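Local coordinates for superoxide dismutase 1 (Perkinsus marinus, PDB 2CW2), which probably detoxifies superoxide as an iron-dependent dismutase, converting two superoxide anions and two protons into hydrogen peroxide and molecular oxygen, at residues P36-M49 and N104-G116. Numbering follows the deposited sequence.
With FE (Fe (III) ion), chain C.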
loop_
_atom_site.group_PDB
_atom_site.type_symbol
_atom_site.label_atom_id
_atom_site.label_comp_id
_atom_site.label_asym_id
_atom_site.label_seq_id
_atom_site.Cartn_x
_atom_site.Cartn_y
_atom_site.Cartn_z
ATOM N N PRO A 36 8.883 -17.916 10.644
ATOM C CA PRO A 36 8.675 -18.347 12.037
ATOM C C PRO A 36 7.189 -18.391 12.350
ATOM O O PRO A 36 6.433 -17.539 11.848
ATOM C CB PRO A 36 9.349 -17.248 12.879
ATOM C CG PRO A 36 10.055 -16.368 11.938
ATOM C CD PRO A 36 9.589 -16.634 10.537
ATOM N N PRO A 37 6.759 -19.353 13.162
ATOM C CA PRO A 37 5.345 -19.461 13.509
ATOM C C PRO A 37 4.936 -18.306 14.397
ATOM O O PRO A 37 5.769 -17.718 15.082
ATOM C CB PRO A 37 5.271 -20.783 14.300
ATOM C CG PRO A 37 6.620 -20.893 14.886
ATOM C CD PRO A 37 7.567 -20.397 13.812
ATOM N N LEU A 38 3.658 -17.965 14.336
ATOM C CA LEU A 38 3.061 -16.994 15.244
ATOM C C LEU A 38 3.272 -17.480 16.667
ATOM O O LEU A 38 3.161 -18.684 16.946
ATOM C CB LEU A 38 1.565 -16.912 14.978
ATOM C CG LEU A 38 0.918 -15.750 14.234
ATOM C CD1 LEU A 38 1.878 -14.874 13.429
ATOM C CD2 LEU A 38 -0.305 -16.178 13.406
ATOM N N PRO A 39 3.566 -16.565 17.581
ATOM C CA PRO A 39 3.697 -16.933 19.001
ATOM C C PRO A 39 2.375 -17.124 19.762
ATOM O O PRO A 39 2.412 -17.242 20.989
ATOM C CB PRO A 39 4.539 -15.791 19.603
ATOM C CG PRO A 39 4.541 -14.671 18.577
ATOM C CD PRO A 39 3.854 -15.146 17.325
ATOM N N TYR A 40 1.245 -17.164 19.053
ATOM C CA TYR A 40 -0.074 -17.336 19.666
ATOM C C TYR A 40 -0.993 -17.983 18.630
ATOM O O TYR A 40 -0.689 -17.982 17.416
ATOM C CB TYR A 40 -0.644 -15.972 20.131
ATOM C CG TYR A 40 -0.200 -14.834 19.226
ATOM C CD1 TYR A 40 -0.771 -14.663 17.963
ATOM C CD2 TYR A 40 0.823 -13.962 19.616
ATOM C CE1 TYR A 40 -0.332 -13.664 17.105
ATOM C CE2 TYR A 40 1.269 -12.952 18.766
ATOM C CZ TYR A 40 0.680 -12.815 17.509
ATOM O OH TYR A 40 1.105 -11.826 16.653
ATOM N N VAL A 41 -2.116 -18.529 19.091
ATOM C CA VAL A 41 -3.066 -19.163 18.182
ATOM C C VAL A 41 -3.827 -18.068 17.423
ATOM O O VAL A 41 -3.761 -16.882 17.778
ATOM C CB VAL A 41 -4.041 -20.078 18.934
ATOM C CG1 VAL A 41 -3.256 -21.142 19.720
ATOM C CG2 VAL A 41 -4.916 -19.235 19.852
ATOM N N LYS A 42 -4.530 -18.464 16.373
ATOM C CA LYS A 42 -5.129 -17.502 15.454
ATOM C C LYS A 42 -6.183 -16.576 16.059
ATOM O O LYS A 42 -6.304 -15.419 15.623
ATOM C CB LYS A 42 -5.689 -18.223 14.230
ATOM C CG LYS A 42 -4.611 -18.899 13.388
ATOM C CD LYS A 42 -3.732 -17.867 12.652
ATOM C CE LYS A 42 -2.692 -18.542 11.753
ATOM N NZ LYS A 42 -3.304 -19.326 10.641
ATOM N N ASN A 43 -6.921 -17.045 17.071
ATOM C CA ASN A 43 -7.965 -16.192 17.646
ATOM C C ASN A 43 -7.506 -15.398 18.880
ATOM O O ASN A 43 -8.306 -14.733 19.551
ATOM C CB ASN A 43 -9.261 -16.995 17.916
ATOM C CG ASN A 43 -9.152 -17.924 19.101
ATOM O OD1 ASN A 43 -8.148 -17.927 19.819
ATOM N ND2 ASN A 43 -10.218 -18.710 19.340
ATOM N N ALA A 44 -6.200 -15.429 19.127
ATOM C CA ALA A 44 -5.652 -14.977 20.397
ATOM C C ALA A 44 -5.680 -13.453 20.577
ATOM O O ALA A 44 -5.641 -12.975 21.710
ATOM C CB ALA A 44 -4.249 -15.517 20.593
ATOM N N LEU A 45 -5.737 -12.719 19.463
ATOM C CA LEU A 45 -5.728 -11.254 19.460
ATOM C C LEU A 45 -7.122 -10.631 19.281
ATOM O O LEU A 45 -7.264 -9.403 19.157
ATOM C CB LEU A 45 -4.776 -10.732 18.360
ATOM C CG LEU A 45 -3.367 -11.311 18.382
ATOM C CD1 LEU A 45 -2.494 -10.568 17.379
ATOM C CD2 LEU A 45 -2.778 -11.237 19.796
ATOM N N GLU A 46 -8.160 -11.463 19.278
ATOM C CA GLU A 46 -9.528 -10.945 19.156
ATOM C C GLU A 46 -9.946 -10.214 20.431
ATOM O O GLU A 46 -9.527 -10.592 21.529
ATOM C CB GLU A 46 -10.503 -12.085 18.832
ATOM C CG GLU A 46 -10.950 -12.084 17.357
ATOM C CD GLU A 46 -10.570 -13.362 16.638
ATOM O OE1 GLU A 46 -11.156 -13.706 15.580
ATOM O OE2 GLU A 46 -9.658 -14.034 17.143
ATOM N N PRO A 47 -10.779 -9.183 20.311
ATOM C CA PRO A 47 -11.392 -8.754 19.047
ATOM C C PRO A 47 -10.597 -7.715 18.250
ATOM O O PRO A 47 -11.046 -7.277 17.175
ATOM C CB PRO A 47 -12.711 -8.136 19.518
ATOM C CG PRO A 47 -12.349 -7.496 20.842
ATOM C CD PRO A 47 -11.232 -8.365 21.451
ATOM N N HIS A 48 -9.428 -7.330 18.759
ATOM C CA HIS A 48 -8.625 -6.277 18.143
ATOM C C HIS A 48 -8.095 -6.652 16.752
ATOM O O HIS A 48 -8.017 -5.815 15.863
ATOM C CB HIS A 48 -7.462 -5.927 19.086
ATOM C CG HIS A 48 -7.886 -5.828 20.518
ATOM N ND1 HIS A 48 -8.768 -4.869 20.958
ATOM C CD2 HIS A 48 -7.611 -6.609 21.589
ATOM C CE1 HIS A 48 -8.987 -5.034 22.250
ATOM N NE2 HIS A 48 -8.303 -6.085 22.657
ATOM N N MET A 49 -7.722 -7.912 16.576
ATOM C CA MET A 49 -7.253 -8.399 15.285
ATOM C C MET A 49 -7.833 -9.794 15.111
ATOM O O MET A 49 -7.718 -10.631 16.013
ATOM C CB MET A 49 -5.713 -8.469 15.251
ATOM C CG MET A 49 -5.103 -8.765 13.865
ATOM S SD MET A 49 -3.304 -8.694 13.888
ATOM C CE MET A 49 -3.024 -6.915 14.265
ATOM N N ASN A 104 10.273 -7.528 8.899
ATOM C CA ASN A 104 9.241 -6.629 9.394
ATOM C C ASN A 104 8.042 -7.385 9.975
ATOM O O ASN A 104 7.495 -7.005 11.016
ATOM C CB ASN A 104 8.771 -5.704 8.265
ATOM C CG ASN A 104 9.877 -4.760 7.792
ATOM O OD1 ASN A 104 10.899 -4.612 8.451
ATOM N ND2 ASN A 104 9.685 -4.151 6.637
ATOM N N HIS A 105 7.613 -8.438 9.288
ATOM C CA HIS A 105 6.445 -9.178 9.744
ATOM C C HIS A 105 6.771 -10.039 10.981
ATOM O O HIS A 105 5.977 -10.093 11.931
ATOM C CB HIS A 105 5.815 -9.988 8.593
ATOM C CG HIS A 105 5.064 -9.138 7.599
ATOM N ND1 HIS A 105 5.667 -8.566 6.493
ATOM C CD2 HIS A 105 3.763 -8.757 7.554
ATOM C CE1 HIS A 105 4.758 -7.877 5.812
ATOM N NE2 HIS A 105 3.597 -7.951 6.448
ATOM N N THR A 106 7.921 -10.712 10.973
ATOM C CA THR A 106 8.292 -11.489 12.145
ATOM C C THR A 106 8.342 -10.573 13.369
ATOM O O THR A 106 7.841 -10.899 14.446
ATOM C CB THR A 106 9.655 -12.155 11.903
ATOM O OG1 THR A 106 9.502 -13.132 10.873
ATOM C CG2 THR A 106 10.087 -12.937 13.125
ATOM N N PHE A 107 8.931 -9.403 13.190
ATOM C CA PHE A 107 9.049 -8.452 14.288
ATOM C C PHE A 107 7.650 -7.969 14.705
ATOM O O PHE A 107 7.341 -7.867 15.906
ATOM C CB PHE A 107 9.872 -7.249 13.812
ATOM C CG PHE A 107 10.304 -6.327 14.921
ATOM C CD1 PHE A 107 11.585 -6.420 15.455
ATOM C CD2 PHE A 107 9.444 -5.365 15.420
ATOM C CE1 PHE A 107 11.992 -5.587 16.475
ATOM C CE2 PHE A 107 9.856 -4.510 16.461
ATOM C CZ PHE A 107 11.135 -4.620 16.981
ATOM N N PHE A 108 6.820 -7.664 13.715
ATOM C CA PHE A 108 5.446 -7.185 13.967
ATOM C C PHE A 108 4.650 -8.203 14.796
ATOM O O PHE A 108 4.084 -7.878 15.832
ATOM C CB PHE A 108 4.719 -6.890 12.637
ATOM C CG PHE A 108 3.275 -6.429 12.810
ATOM C CD1 PHE A 108 2.978 -5.267 13.515
ATOM C CD2 PHE A 108 2.228 -7.151 12.236
ATOM C CE1 PHE A 108 1.664 -4.846 13.673
ATOM C CE2 PHE A 108 0.905 -6.728 12.376
ATOM C CZ PHE A 108 0.629 -5.566 13.103
ATOM N N PHE A 109 4.621 -9.451 14.355
ATOM C CA PHE A 109 3.815 -10.460 15.041
ATOM C C PHE A 109 4.370 -10.766 16.449
ATOM O O PHE A 109 3.599 -11.066 17.377
ATOM C CB PHE A 109 3.719 -11.745 14.182
ATOM C CG PHE A 109 2.964 -11.567 12.868
ATOM C CD1 PHE A 109 3.492 -12.058 11.679
ATOM C CD2 PHE A 109 1.701 -10.984 12.841
ATOM C CE1 PHE A 109 2.803 -11.918 10.459
ATOM C CE2 PHE A 109 1.010 -10.823 11.631
ATOM C CZ PHE A 109 1.570 -11.305 10.426
ATOM N N ASN A 110 5.694 -10.675 16.604
ATOM C CA ASN A 110 6.325 -10.795 17.922
ATOM C C ASN A 110 5.920 -9.644 18.846
ATOM O O ASN A 110 5.864 -9.807 20.077
ATOM C CB ASN A 110 7.858 -10.836 17.785
ATOM C CG ASN A 110 8.375 -12.218 17.358
ATOM O OD1 ASN A 110 9.477 -12.356 16.770
ATOM N ND2 ASN A 110 7.620 -13.235 17.681
ATOM N N ASN A 111 5.612 -8.503 18.223
ATOM C CA ASN A 111 5.325 -7.234 18.894
ATOM C C ASN A 111 3.899 -7.148 19.404
ATOM O O ASN A 111 3.539 -6.160 20.049
ATOM C CB ASN A 111 5.593 -6.066 17.909
ATOM C CG ASN A 111 5.587 -4.722 18.572
ATOM O OD1 ASN A 111 6.072 -3.758 18.018
ATOM N ND2 ASN A 111 5.048 -4.655 19.799
ATOM N N LEU A 112 3.077 -8.151 19.087
ATOM C CA LEU A 112 1.710 -8.264 19.587
ATOM C C LEU A 112 1.605 -9.443 20.558
ATOM O O LEU A 112 2.427 -10.357 20.512
ATOM C CB LEU A 112 0.710 -8.475 18.438
ATOM C CG LEU A 112 0.936 -7.664 17.169
ATOM C CD1 LEU A 112 -0.001 -8.099 16.033
ATOM C CD2 LEU A 112 0.789 -6.189 17.511
ATOM N N ALA A 113 0.605 -9.430 21.426
ATOM C CA ALA A 113 0.445 -10.533 22.384
ATOM C C ALA A 113 -0.975 -10.545 22.963
ATOM O O ALA A 113 -1.570 -9.497 23.179
ATOM C CB ALA A 113 1.478 -10.420 23.507
ATOM N N PRO A 114 -1.511 -11.735 23.203
ATOM C CA PRO A 114 -2.853 -11.867 23.792
ATOM C C PRO A 114 -2.963 -11.249 25.180
ATOM O O PRO A 114 -4.054 -10.797 25.539
ATOM C CB PRO A 114 -3.076 -13.383 23.876
ATOM C CG PRO A 114 -1.767 -14.030 23.563
ATOM C CD PRO A 114 -0.875 -13.032 22.924
ATOM N N ASN A 115 -1.890 -11.234 25.960
ATOM C CA ASN A 115 -1.991 -10.611 27.281
ATOM C C ASN A 115 -1.220 -9.297 27.271
ATOM O O ASN A 115 -0.711 -8.845 28.307
ATOM C CB ASN A 115 -1.466 -11.541 28.380
ATOM C CG ASN A 115 -1.817 -11.050 29.793
ATOM O OD1 ASN A 115 -2.897 -10.542 30.028
ATOM N ND2 ASN A 115 -0.877 -11.191 30.726
ATOM N N GLY A 116 -1.116 -8.687 26.094
ATOM C CA GLY A 116 -0.349 -7.454 25.969
ATOM C C GLY A 116 -1.228 -6.225 26.189
ATOM O O GLY A 116 -2.266 -6.298 26.845
HETATM FE FE FE C . 2.032 -6.793 6.327
HETATM O O HOH W 1 3.388 -5.233 5.214
#
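The hydroxyl of Y40 gives the one hydrogen bond across this contact, OH to F109 O at 2.7 Å. The donor approaches well off the line of the carbonyl, at a C=O...O angle of 116°, and tilts 15° from its plane. F109 O sits at the edge of the phenol ring, near the ring plane, and also receives a weak bond from L112 N. The ring is clamped within its own segment, P39 CD toward the rim of one face and L45 CD2 over the centre of the other.

Apolar contacts make up most of the rest. P114 CD meets Y40 CD2 obliquely at 3.8 Å, and P114 CB packs on A44 CB. L38 CD1 makes a CH-pi contact over one face of F109, 3.9 Å from the centroid. Bent at its last torsion (chi3 -65°), M49 brings CE to 3.7 Å from L112 CD1 and 4.1 Å from F108 CZ; L112 CD1 also meets L45 CD1 at 3.8 Å. P36 CG rests on T106 CG2.

H105 binds the iron through NE2 with H57, D187 and H191. A single polar anchor within an apolar seam thus joins the loop leading into helix 51-73, which carries H57, to helix 93-110, which carries H105, with F109 beside H57 and F108 beside D187.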